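Local coordinates for protein coproheme decarboxylase (Thermus thermophilus, PDB 1VDH) that catalyses the hydrogen peroxide-dependent decarboxylation of Fe-coproporphyrin III (coproheme) to heme b, the last step of coproporphyrin-dependent heme biosynthesis, at residues A[46-49]-A[50-54]; A[89-92]-A[93-97]. All coordinates share one frame; numbering follows the deposited sequence.

How the contacts relate
Contact 1 is a piece of helix 34-56 and contact 2 the last part of helix 83-95, and the two helices pack against each other, the centres of the contacts lying about 13 Å apart. Leu47 of the first helix packs onto the second, with its CD2 3.7 Å from CA of Leu93. Next to it the Trp51 indole meets the second helix through NE1, 3.7 Å from CB of Ala89. The partly exposed part of the seam is held by a salt bridge, Glu50 OE2 to Arg92 NH1 at 3.0 Å. Both contacts lie away from the predicted coproheme site around Tyr145 and His172, so both are structural packing within the chlorite dismutase-type domain.

Contact 1. Residues A[46-49]-A[50-54]; sequences GLVR and EWREL
The Trp51 indole carries the backbone of the preceding turn on one face: Leu47 O sits 3.6 Å above the ring plane, toward the rim, and Val48 CA lies over the same face. Gly46 CA lies over one face of the Arg49 guanidinium. Leu47 then reaches the indole with its side chain, CD1 being 3.7 Å from Trp51 NE1 and CG 3.9 Å from Trp51 CZ2. This is i to i+4 packing along an alpha helix, the 34-56 helix of the chlorite dismutase fold. Leu47 gets there because CG stands anti to its own backbone N (chi1 176°). Elsewhere the indole makes a cation-pi contact with Arg80. Replacing Trp51 by an alanine would probably open a gap beside Leu47 and leave Arg80 without its aromatic partner. One residue along, Val48 CG1 stands 3.8 Å from Arg52 NH2, and Val48 O accepts from Arg52 N. On the exposed flank Arg49 and Glu53 run side by side without forming a salt bridge: Arg49 NE is 4.6 Å from Glu53 OE1, the guanidinium and carboxylate planes being 48° apart. Their firm link is in the backbone: Glu53 N donates to Arg49 O at 2.9 Å, nearly straight at 164°.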
loop_
_atom_site.group_PDB
_atom_site.type_symbol
_atom_site.label_atom_id
_atom_site.label_comp_id
_atom_site.label_asym_id
_atom_site.label_seq_id
_atom_site.Cartn_x
_atom_site.Cartn_y
_atom_site.Cartn_z
ATOM N N GLY A 46 2.934 20.675 31.147
ATOM C CA GLY A 46 4.017 20.225 32.004
ATOM C C GLY A 46 5.073 19.480 31.203
ATOM O O GLY A 46 6.270 19.670 31.411
ATOM N N LEU A 47 4.628 18.630 30.280
ATOM C CA LEU A 47 5.547 17.871 29.436
ATOM C C LEU A 47 6.341 18.800 28.509
ATOM O O LEU A 47 7.569 18.699 28.421
ATOM C CB LEU A 47 4.778 16.835 28.609
ATOM C CG LEU A 47 5.599 16.017 27.607
ATOM C CD1 LEU A 47 6.752 15.297 28.311
ATOM C CD2 LEU A 47 4.692 15.032 26.897
ATOM N N VAL A 48 5.632 19.699 27.828
ATOM C CA VAL A 48 6.245 20.656 26.905
ATOM C C VAL A 48 7.210 21.582 27.647
ATOM O O VAL A 48 8.205 22.040 27.083
ATOM C CB VAL A 48 5.168 21.483 26.164
ATOM C CG1 VAL A 48 5.817 22.541 25.269
ATOM C CG2 VAL A 48 4.295 20.559 25.321
ATOM N N ARG A 49 6.916 21.840 28.918
ATOM C CA ARG A 49 7.766 22.684 29.750
ATOM C C ARG A 49 9.118 21.994 29.943
ATOM O O ARG A 49 10.160 22.645 29.922
ATOM C CB ARG A 49 7.091 22.947 31.100
ATOM C CG ARG A 49 7.865 23.868 32.027
ATOM C CD ARG A 49 6.984 24.366 33.167
ATOM N NE ARG A 49 6.511 23.283 34.028
ATOM C CZ ARG A 49 5.237 23.084 34.363
ATOM N NH1 ARG A 49 4.913 22.070 35.157
ATOM N NH2 ARG A 49 4.282 23.881 33.891
ATOM N N GLU A 50 9.094 20.671 30.100
ATOM C CA GLU A 50 10.320 19.892 30.265
ATOM C C GLU A 50 11.194 20.026 29.019
ATOM O O GLU A 50 12.409 20.196 29.118
ATOM C CB GLU A 50 9.994 18.413 30.515
ATOM C CG GLU A 50 9.306 18.146 31.853
ATOM C CD GLU A 50 8.919 16.687 32.056
ATOM O OE1 GLU A 50 7.980 16.440 32.837
ATOM O OE2 GLU A 50 9.544 15.789 31.448
ATOM N N TRP A 51 10.567 19.953 27.846
ATOM C CA TRP A 51 11.290 20.078 26.581
ATOM C C TRP A 51 11.870 21.492 26.475
ATOM O O TRP A 51 13.005 21.682 26.038
ATOM C CB TRP A 51 10.342 19.807 25.403
ATOM C CG TRP A 51 9.736 18.422 25.390
ATOM C CD1 TRP A 51 10.098 17.352 26.166
ATOM C CD2 TRP A 51 8.683 17.957 24.535
ATOM N NE1 TRP A 51 9.338 16.253 25.843
ATOM C CE2 TRP A 51 8.463 16.596 24.845
ATOM C CE3 TRP A 51 7.903 18.559 23.536
ATOM C CZ2 TRP A 51 7.494 15.824 24.190
ATOM C CZ3 TRP A 51 6.938 17.790 22.884
ATOM C CH2 TRP A 51 6.744 16.438 23.216
ATOM N N ARG A 52 11.091 22.473 26.921
ATOM C CA ARG A 52 11.498 23.874 26.903
ATOM C C ARG A 52 12.746 24.083 27.769
ATOM O O ARG A 52 13.729 24.665 27.319
ATOM C CB ARG A 52 10.349 24.743 27.418
ATOM C CG ARG A 52 10.528 26.234 27.200
ATOM C CD ARG A 52 9.471 27.051 27.951
ATOM N NE ARG A 52 8.110 26.544 27.768
ATOM C CZ ARG A 52 7.428 26.583 26.626
ATOM N NH1 ARG A 52 7.974 27.111 25.536
ATOM N NH2 ARG A 52 6.193 26.100 26.575
ATOM N N GLU A 53 12.708 23.572 28.998
ATOM C CA GLU A 53 13.829 23.701 29.929
ATOM C C GLU A 53 15.085 23.024 29.387
ATOM O O GLU A 53 16.194 23.537 29.522
ATOM C CB GLU A 53 13.450 23.122 31.295
ATOM C CG GLU A 53 12.316 23.887 31.978
ATOM C CD GLU A 53 11.831 23.242 33.272
ATOM O OE1 GLU A 53 11.100 23.921 34.027
ATOM O OE2 GLU A 53 12.163 22.061 33.533
ATOM N N LEU A 54 14.887 21.882 28.743
ATOM C CA LEU A 54 15.972 21.113 28.147
ATOM C C LEU A 54 16.595 21.922 26.989
ATOM O O LEU A 54 17.817 21.949 26.804
ATOM C CB LEU A 54 15.383 19.780 27.678
ATOM C CG LEU A 54 16.132 18.671 26.959
ATOM C CD1 LEU A 54 15.441 17.347 27.261
ATOM C CD2 LEU A 54 16.128 18.945 25.469
#

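Contact 2. Residues A[89-92]-A[93-97]; sequences AEAR and LSRSA
Arg95 lays its side chain back over the preceding turn, with CG 3.3 Å from Ala91 O and 3.4 Å from Arg92 O. Its first torsion (chi1 63°) puts CG between the backbone N and the carbonyl carbon, bringing the methylene down onto those oxygens. Farther out, Ala91 O lies over one face of the guanidinium, while Arg92 CD comes in at the edge, near its plane, 3.7 Å from Arg95 NH1. This partly exposed side is the looser one, though Arg95 also packs on Phe30 and its NH2 makes a weak hydrogen bond to Phe246 O, both of a neighbouring subunit. The two guanidinium groups are turned only 19° apart, and Arg92 NE is 4.9 Å from Arg95 NH1; pairing of Arg92 with Glu50 probably eases any repulsion.

The tight side is buried. Leu93 N and Ser94 N donate to Ala89 O and Glu90 O, both at 3.1 Å, and Leu93 packs on Phe76. Glu90 OE1 meets Arg104 and also Gly69 N of a neighbouring subunit, and Ser94 OG is bonded to Arg22. Beyond Ser94 the winding tightens: Leu93 O receives Ser96 N and also Ser96 OG, at 2.7 Å, the hydroxyl approaching in the carbonyl plane on a lone pair. These features belong to a helix finishing against the antiparallel sheet of a dimeric alpha-beta barrel domain, here beside a subunit interface of the pentamer.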
loop_
_atom_site.group_PDB
_atom_site.type_symbol
_atom_site.label_atom_id
_atom_site.label_comp_id
_atom_site.label_asym_id
_atom_site.label_seq_id
_atom_site.Cartn_x
_atom_site.Cartn_y
_atom_site.Cartn_z
ATOM N N ALA A 89 10.869 11.080 25.471
ATOM C CA ALA A 89 9.919 12.123 25.082
ATOM C C ALA A 89 8.711 11.511 24.376
ATOM O O ALA A 89 7.564 11.908 24.603
ATOM C CB ALA A 89 10.605 13.148 24.171
ATOM N N GLU A 90 8.994 10.517 23.541
ATOM C CA GLU A 90 7.994 9.799 22.775
ATOM C C GLU A 90 7.054 8.994 23.678
ATOM O O GLU A 90 5.835 9.009 23.493
ATOM C CB GLU A 90 8.715 8.881 21.791
ATOM C CG GLU A 90 7.836 7.977 20.981
ATOM C CD GLU A 90 8.642 7.129 20.027
ATOM O OE1 GLU A 90 8.479 7.309 18.808
ATOM O OE2 GLU A 90 9.453 6.300 20.496
ATOM N N ALA A 91 7.629 8.292 24.651
ATOM C CA ALA A 91 6.842 7.488 25.582
ATOM C C ALA A 91 6.007 8.393 26.490
ATOM O O ALA A 91 4.840 8.114 26.744
ATOM C CB ALA A 91 7.754 6.593 26.412
ATOM N N ARG A 92 6.610 9.483 26.958
ATOM C CA ARG A 92 5.921 10.437 27.827
ATOM C C ARG A 92 4.690 11.031 27.145
ATOM O O ARG A 92 3.637 11.174 27.765
ATOM C CB ARG A 92 6.870 11.554 28.259
ATOM C CG ARG A 92 7.866 11.156 29.341
ATOM C CD ARG A 92 7.167 10.860 30.663
ATOM N NE ARG A 92 6.434 12.018 31.180
ATOM C CZ ARG A 92 7.001 13.066 31.775
ATOM N NH1 ARG A 92 8.317 13.116 31.933
ATOM N NH2 ARG A 92 6.250 14.065 32.218
ATOM N N LEU A 93 4.825 11.377 25.865
ATOM C CA LEU A 93 3.700 11.937 25.121
ATOM C C LEU A 93 2.610 10.883 24.962
ATOM O O LEU A 93 1.432 11.152 25.200
ATOM C CB LEU A 93 4.154 12.434 23.743
ATOM C CG LEU A 93 3.079 13.025 22.821
ATOM C CD1 LEU A 93 2.356 14.191 23.499
ATOM C CD2 LEU A 93 3.718 13.467 21.518
ATOM N N SER A 94 3.015 9.670 24.596
ATOM C CA SER A 94 2.069 8.582 24.396
ATOM C C SER A 94 1.283 8.181 25.641
ATOM O O SER A 94 0.141 7.735 25.529
ATOM C CB SER A 94 2.767 7.367 23.785
ATOM O OG SER A 94 2.993 7.569 22.396
ATOM N N ARG A 95 1.876 8.339 26.821
ATOM C CA ARG A 95 1.160 7.983 28.044
ATOM C C ARG A 95 0.335 9.130 28.630
ATOM O O ARG A 95 -0.423 8.932 29.581
ATOM C CB ARG A 95 2.099 7.393 29.103
ATOM C CG ARG A 95 3.170 8.317 29.617
ATOM C CD ARG A 95 3.874 7.710 30.832
ATOM N NE ARG A 95 4.483 6.412 30.542
ATOM C CZ ARG A 95 5.791 6.202 30.397
ATOM N NH1 ARG A 95 6.652 7.208 30.511
ATOM N NH2 ARG A 95 6.240 4.979 30.139
ATOM N N SER A 96 0.455 10.319 28.043
ATOM C CA SER A 96 -0.298 11.478 28.524
ATOM C C SER A 96 -1.792 11.307 28.247
ATOM O O SER A 96 -2.183 10.589 27.323
ATOM C CB SER A 96 0.205 12.763 27.855
ATOM O OG SER A 96 -0.198 12.828 26.493
ATOM N N ALA A 97 -2.625 11.971 29.047
ATOM C CA ALA A 97 -4.072 11.908 28.870
ATOM C C ALA A 97 -4.462 12.486 27.509
ATOM O O ALA A 97 -5.398 12.006 26.863
ATOM C CB ALA A 97 -4.775 12.674 29.987
#